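Local coordinates for protein Mono(ADP-ribosyl)transferase SpvB (Salmonella typhimurium, PDB 2GWM) that probably transfers ADP-ribose from NAD+ to an arginine of host-cell actin, which keeps the actin from assembling into filaments, at residues A[166-169]-A[170-173]; A[185-188]-A[189-192]. One frame throughout, in Å; residues are numbered along the deposited sequence.

Overall arrangement
Contacts 1 and 2 both lie at the surface of the ADP-ribosyltransferase domain, far from its centre, and each is a local turn within its own unbroken run of eight residues. Contact 1 starts helix 168-175, with alpha-helical backbone bonds, a serine cap and a side-chain hydrogen bond from Gln173 to Asp169. Contact 2, in the loop that leads from that helix to strand 192-198, has the tighter 3-10 bonds, an Asx turn and bridging water. Each has one buried residue among those that touch, Phe170 in the first and Ile190 in the second. The two meet, with Phe170 CZ 3.8 Å from Ile190 CG2, so apolar packing joins turns whose other side chains are largely polar.

Contact 1. Residues A[166-169]-A[170-173]; sequences GSQD and FASQ
The phenyl ring of Phe170 has the carbonyl oxygen Ser167 O at its edge, near the ring plane, while Gly166 N approaches obliquely, 3.7 Å from Phe170 CD2. Two other flat groups, the carboxylate of Asp169 and the amide of Gln173, are turned 56° against each other. Gln173 donates an amide N-H to the carboxylate: NE2 lies 2.9 Å from Asp169 OD1, on the syn side of that oxygen but 34° out of the carboxylate plane, whereas OD1 itself lies close to the plane of the Gln173 amide. The two residues are four apart, about one helical turn, which brings an acid and a glutamine onto the same flank. The chain of Gln173 also runs beside the backbone of that turn, with its CG 3.3 Å from Asp169 O.

This is the N-terminus of helix 168-175, with Ser167 as its N-cap. Ser167 OG accepts a nearly straight bond of 3.0 Å from Phe170 N, an amide that has no earlier helical turn to supply its acceptor. Serine suits the place because its short chain, with OG held between the backbone N and the carbonyl carbon (chi1 69°), directs the oxygen at the N-H of Phe170, three residues on. Regular bonding then begins with Ala171 N to Ser167 O, 2.9 Å, and runs on through Gln173 N to Asp169 O, also 2.9 Å. Ahead of the cap, the backbone angles of Gly166 would jam a side chain against the preceding carbonyl oxygen, so glycine suits the place. Asp169, an acid in the first turn, would be expected to interact favourably with the helix dipole. Phe170 is the buried residue: its ring leads away from the turn to Val163 of strand 155-164 and Ile193 of strand 192-198.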
ATOM      1  N   GLY A 166     -13.850   0.849  22.181  1.00 19.31           N
ATOM      2  CA  GLY A 166     -14.702   0.860  23.341  1.00 20.06           C
ATOM      3  C   GLY A 166     -14.026   0.474  24.640  1.00 20.04           C
ATOM      4  O   GLY A 166     -14.713  -0.080  25.522  1.00 22.36           O
ATOM      5  N   SER A 167     -12.764   0.799  24.802  1.00 19.38           N
ATOM      6  CA  SER A 167     -12.052   0.689  26.080  1.00 18.33           C
ATOM      7  C   SER A 167     -11.109   1.870  26.248  1.00 18.47           C
ATOM      8  O   SER A 167     -10.850   2.622  25.315  1.00 18.90           O
ATOM      9  CB  SER A 167     -11.231  -0.554  26.133  1.00 20.57           C
ATOM     10  OG  SER A 167     -10.161  -0.459  25.227  1.00 19.34           O
ATOM     11  N   GLN A 168     -10.630   2.076  27.462  1.00 18.70           N
ATOM     12  CA  GLN A 168      -9.625   3.087  27.678  1.00 19.11           C
ATOM     13  C   GLN A 168      -8.331   2.744  26.964  1.00 17.84           C
ATOM     14  O   GLN A 168      -7.616   3.616  26.520  1.00 19.57           O
ATOM     15  CB  GLN A 168      -9.367   3.337  29.196  1.00 18.83           C
ATOM     16  CG  GLN A 168      -8.456   4.507  29.478  1.00 17.86           C
ATOM     17  CD  GLN A 168      -8.878   5.794  28.831  1.00 16.69           C
ATOM     18  OE1 GLN A 168     -10.064   6.056  28.698  1.00 18.04           O
ATOM     19  NE2 GLN A 168      -7.899   6.667  28.551  1.00 17.47           N
ATOM     20  N   ASP A 169      -7.953   1.480  26.918  1.00 19.08           N
ATOM     21  CA  ASP A 169      -6.795   1.094  26.129  1.00 19.45           C
ATOM     22  C   ASP A 169      -6.906   1.555  24.688  1.00 19.50           C
ATOM     23  O   ASP A 169      -6.000   2.148  24.160  1.00 19.51           O
ATOM     24  CB  ASP A 169      -6.603  -0.421  26.228  1.00 19.48           C
ATOM     25  CG  ASP A 169      -5.376  -0.972  25.445  1.00 21.18           C
ATOM     26  OD1 ASP A 169      -4.363  -0.305  25.256  1.00 21.76           O
ATOM     27  OD2 ASP A 169      -5.486  -2.156  25.043  1.00 27.10           O
ATOM     28  N   PHE A 170      -8.051   1.285  24.097  1.00 17.75           N
ATOM     29  CA  PHE A 170      -8.296   1.770  22.725  1.00 18.49           C
ATOM     30  C   PHE A 170      -8.236   3.278  22.655  1.00 17.13           C
ATOM     31  O   PHE A 170      -7.617   3.848  21.759  1.00 19.46           O
ATOM     32  CB  PHE A 170      -9.617   1.261  22.248  1.00 20.01           C
ATOM     33  CG  PHE A 170     -10.100   1.848  20.957  1.00 19.29           C
ATOM     34  CD1 PHE A 170      -9.670   1.290  19.754  1.00 19.24           C
ATOM     35  CD2 PHE A 170     -10.974   2.891  20.934  1.00 18.72           C
ATOM     36  CE1 PHE A 170     -10.208   1.805  18.560  1.00 21.26           C
ATOM     37  CE2 PHE A 170     -11.485   3.363  19.779  1.00 20.30           C
ATOM     38  CZ  PHE A 170     -11.024   2.842  18.597  1.00 19.01           C
ATOM     39  N   ALA A 171      -8.939   3.958  23.581  1.00 18.51           N
ATOM     40  CA  ALA A 171      -9.023   5.408  23.537  1.00 18.05           C
ATOM     41  C   ALA A 171      -7.603   6.005  23.625  1.00 17.99           C
ATOM     42  O   ALA A 171      -7.270   7.010  22.950  1.00 19.65           O
ATOM     43  CB  ALA A 171      -9.841   5.909  24.683  1.00 19.03           C
ATOM     44  N   SER A 172      -6.771   5.455  24.506  1.00 18.29           N
ATOM     45  CA  SER A 172      -5.414   5.929  24.709  1.00 18.07           C
ATOM     46  C   SER A 172      -4.587   5.633  23.479  1.00 18.49           C
ATOM     47  O   SER A 172      -3.896   6.528  22.997  1.00 19.17           O
ATOM     48  CB  SER A 172      -4.788   5.240  25.900  1.00 18.75           C
ATOM     49  OG  SER A 172      -3.512   5.751  26.199  1.00 18.78           O
ATOM     50  N   GLN A 173      -4.669   4.394  22.957  1.00 18.38           N
ATOM     51  CA  GLN A 173      -3.852   4.110  21.759  1.00 19.53           C
ATOM     52  C   GLN A 173      -4.234   4.993  20.624  1.00 18.76           C
ATOM     53  O   GLN A 173      -3.401   5.506  19.871  1.00 20.45           O
ATOM     54  CB  GLN A 173      -3.945   2.640  21.422  1.00 19.75           C
ATOM     55  CG  GLN A 173      -3.243   1.728  22.426  1.00 22.09           C
ATOM     56  CD  GLN A 173      -2.937   0.357  21.884  1.00 21.05           C
ATOM     57  OE1 GLN A 173      -2.601   0.193  20.709  1.00 23.41           O
ATOM     58  NE2 GLN A 173      -3.060  -0.636  22.727  1.00 22.47           N
TER

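Contact 2. Residues A[185-188]-A[189-192]; sequences ADTN and RIKR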
ATOM      1  N   ALA A 185     -13.785  13.489   8.655  1.00 23.45           N
ATOM      2  CA  ALA A 185     -13.169  12.736   9.760  1.00 21.51           C
ATOM      3  C   ALA A 185     -14.182  12.438  10.849  1.00 19.55           C
ATOM      4  O   ALA A 185     -14.839  13.372  11.306  1.00 19.74           O
ATOM      5  CB  ALA A 185     -12.061  13.582  10.365  1.00 22.36           C
ATOM      6  N   ASP A 186     -14.246  11.164  11.275  1.00 17.93           N
ATOM      7  CA  ASP A 186     -15.088  10.765  12.439  1.00 17.37           C
ATOM      8  C   ASP A 186     -14.540   9.556  13.096  1.00 17.28           C
ATOM      9  O   ASP A 186     -14.715   8.459  12.612  1.00 17.64           O
ATOM     10  CB  ASP A 186     -16.530  10.482  11.998  1.00 17.82           C
ATOM     11  CG  ASP A 186     -17.460  10.167  13.194  1.00 16.94           C
ATOM     12  OD1 ASP A 186     -16.957  10.172  14.380  1.00 17.03           O
ATOM     13  OD2 ASP A 186     -18.678   9.940  12.970  1.00 16.12           O
ATOM     14  N   THR A 187     -13.862   9.758  14.223  1.00 17.67           N
ATOM     15  CA  THR A 187     -13.272   8.639  14.905  1.00 18.19           C
ATOM     16  C   THR A 187     -14.276   7.609  15.439  1.00 16.38           C
ATOM     17  O   THR A 187     -13.849   6.474  15.726  1.00 17.44           O
ATOM     18  CB  THR A 187     -12.326   9.049  16.054  1.00 20.93           C
ATOM     19  OG1 THR A 187     -13.075   9.847  16.958  1.00 24.24           O
ATOM     20  CG2 THR A 187     -11.145   9.793  15.496  1.00 24.12           C
ATOM     21  N   ASN A 188     -15.546   7.974  15.530  1.00 17.50           N
ATOM     22  CA  ASN A 188     -16.525   7.001  15.989  1.00 17.64           C
ATOM     23  C   ASN A 188     -16.711   5.842  15.008  1.00 17.89           C
ATOM     24  O   ASN A 188     -17.269   4.813  15.364  1.00 18.60           O
ATOM     25  CB  ASN A 188     -17.849   7.634  16.323  1.00 18.40           C
ATOM     26  CG  ASN A 188     -17.758   8.652  17.471  1.00 18.21           C
ATOM     27  OD1 ASN A 188     -18.366   9.738  17.396  1.00 21.66           O
ATOM     28  ND2 ASN A 188     -16.979   8.369  18.440  1.00 15.97           N
ATOM     29  N   ARG A 189     -16.239   6.033  13.766  1.00 17.11           N
ATOM     30  CA  ARG A 189     -16.267   4.988  12.734  1.00 17.82           C
ATOM     31  C   ARG A 189     -15.259   3.866  12.969  1.00 17.45           C
ATOM     32  O   ARG A 189     -15.362   2.812  12.380  1.00 17.67           O
ATOM     33  CB  ARG A 189     -15.887   5.579  11.364  1.00 17.81           C
ATOM     34  CG  ARG A 189     -16.879   6.605  10.863  1.00 19.38           C
ATOM     35  CD  ARG A 189     -16.380   7.343   9.562  1.00 22.06           C
ATOM     36  NE  ARG A 189     -16.027   6.359   8.556  1.00 23.34           N
ATOM     37  CZ  ARG A 189     -14.996   6.402   7.699  1.00 26.82           C
ATOM     38  NH1 ARG A 189     -14.110   7.403   7.662  1.00 31.44           N
ATOM     39  NH2 ARG A 189     -14.853   5.380   6.851  1.00 31.72           N
ATOM     40  N   ILE A 190     -14.295   4.083  13.854  1.00 16.65           N
ATOM     41  CA  ILE A 190     -13.200   3.158  14.008  1.00 17.25           C
ATOM     42  C   ILE A 190     -13.599   1.976  14.837  1.00 17.37           C
ATOM     43  O   ILE A 190     -14.076   2.159  15.984  1.00 18.19           O
ATOM     44  CB  ILE A 190     -11.940   3.835  14.590  1.00 17.78           C
ATOM     45  CG1 ILE A 190     -11.505   5.010  13.689  1.00 17.50           C
ATOM     46  CG2 ILE A 190     -10.801   2.861  14.794  1.00 18.82           C
ATOM     47  CD1 ILE A 190     -10.471   5.858  14.330  1.00 19.66           C
ATOM     48  N   LYS A 191     -13.351   0.783  14.301  1.00 17.85           N
ATOM     49  CA  LYS A 191     -13.665  -0.437  14.989  1.00 18.02           C
ATOM     50  C   LYS A 191     -12.476  -1.064  15.692  1.00 19.08           C
ATOM     51  O   LYS A 191     -12.598  -1.699  16.739  1.00 19.95           O
ATOM     52  CB  LYS A 191     -14.239  -1.449  14.013  1.00 20.19           C
ATOM     53  CG  LYS A 191     -14.754  -2.708  14.664  1.00 23.64           C
ATOM     54  CD  LYS A 191     -16.038  -3.124  13.925  1.00 31.46           C
ATOM     55  CE  LYS A 191     -16.870  -4.074  14.731  1.00 35.97           C
ATOM     56  NZ  LYS A 191     -16.270  -5.426  14.709  1.00 42.00           N
ATOM     57  N   ARG A 192     -11.283  -0.843  15.162  1.00 18.71           N
ATOM     58  CA  ARG A 192     -10.110  -1.476  15.704  1.00 19.34           C
ATOM     59  C   ARG A 192      -8.849  -0.782  15.249  1.00 18.66           C
ATOM     60  O   ARG A 192      -8.797  -0.122  14.196  1.00 18.40           O
ATOM     61  CB  ARG A 192     -10.085  -2.940  15.288  1.00 18.64           C
ATOM     62  CG  ARG A 192      -9.788  -3.052  13.795  1.00 20.75           C
ATOM     63  CD  ARG A 192      -9.880  -4.485  13.313  1.00 22.93           C
ATOM     64  NE  ARG A 192     -11.202  -5.112  13.406  1.00 22.36           N
ATOM     65  CZ  ARG A 192     -12.218  -4.895  12.574  1.00 23.31           C
ATOM     66  NH1 ARG A 192     -12.102  -3.982  11.621  1.00 22.84           N
ATOM     67  NH2 ARG A 192     -13.386  -5.554  12.723  1.00 22.27           N
TER
HETATM   68  O   HOH W   1     -13.820   9.602   8.804  1.00 25.28           O
HETATM   69  O   HOH W   2     -15.948   3.599  17.401  1.00 16.62           O
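Water 2 is held between Asn188 O, at 2.7 Å, and Ile190 O, at 2.8 Å; it donates to both, so its two hydrogens are spent in joining carbonyls that bracket the end of the turn. On the other flank water 1 accepts from Asp186 N at 3.0 Å; Arg189 NH1 lies so close to this water that a link between them is doubtful.

Asp186 governs the start of the turn. Its OD1 accepts from Asn188 N at 2.9 Å, an Asx turn, with the N-H coming from above the carboxylate plane, 55° out of it. An aspartate fits here because its short chain can reach the amide two residues on. The backbone that follows is a short 3-10 segment, its bonds linking residues three apart: Arg189 N to Asp186 O and Ile190 N to Thr187 O, each 3.1 Å. The segment belongs to the loop between helix 168-175 and strand 192-198, an inner strand of the five-stranded mixed sheet of the ADP-ribosyltransferase domain.

Arg189 lays its aliphatic part alongside Asp186, with CD 4.0 Å from Asp186 CB, a role suited to its long chain. The bend at chi3 (54°) then carries the guanidinium on toward Ile119, to whose carbonyl oxygen NH1 makes a weak hydrogen bond. This side chain lies about 12 Å from that of Arg81, a predicted active-site residue. Ile190 is the buried member; its side chain and that of Thr187 meet at a slant, Ile190 CD1 lying 4.1 Å from Thr187 CB, while its branched, wholly apolar form suits the packing against Leu174 of helix 168-175.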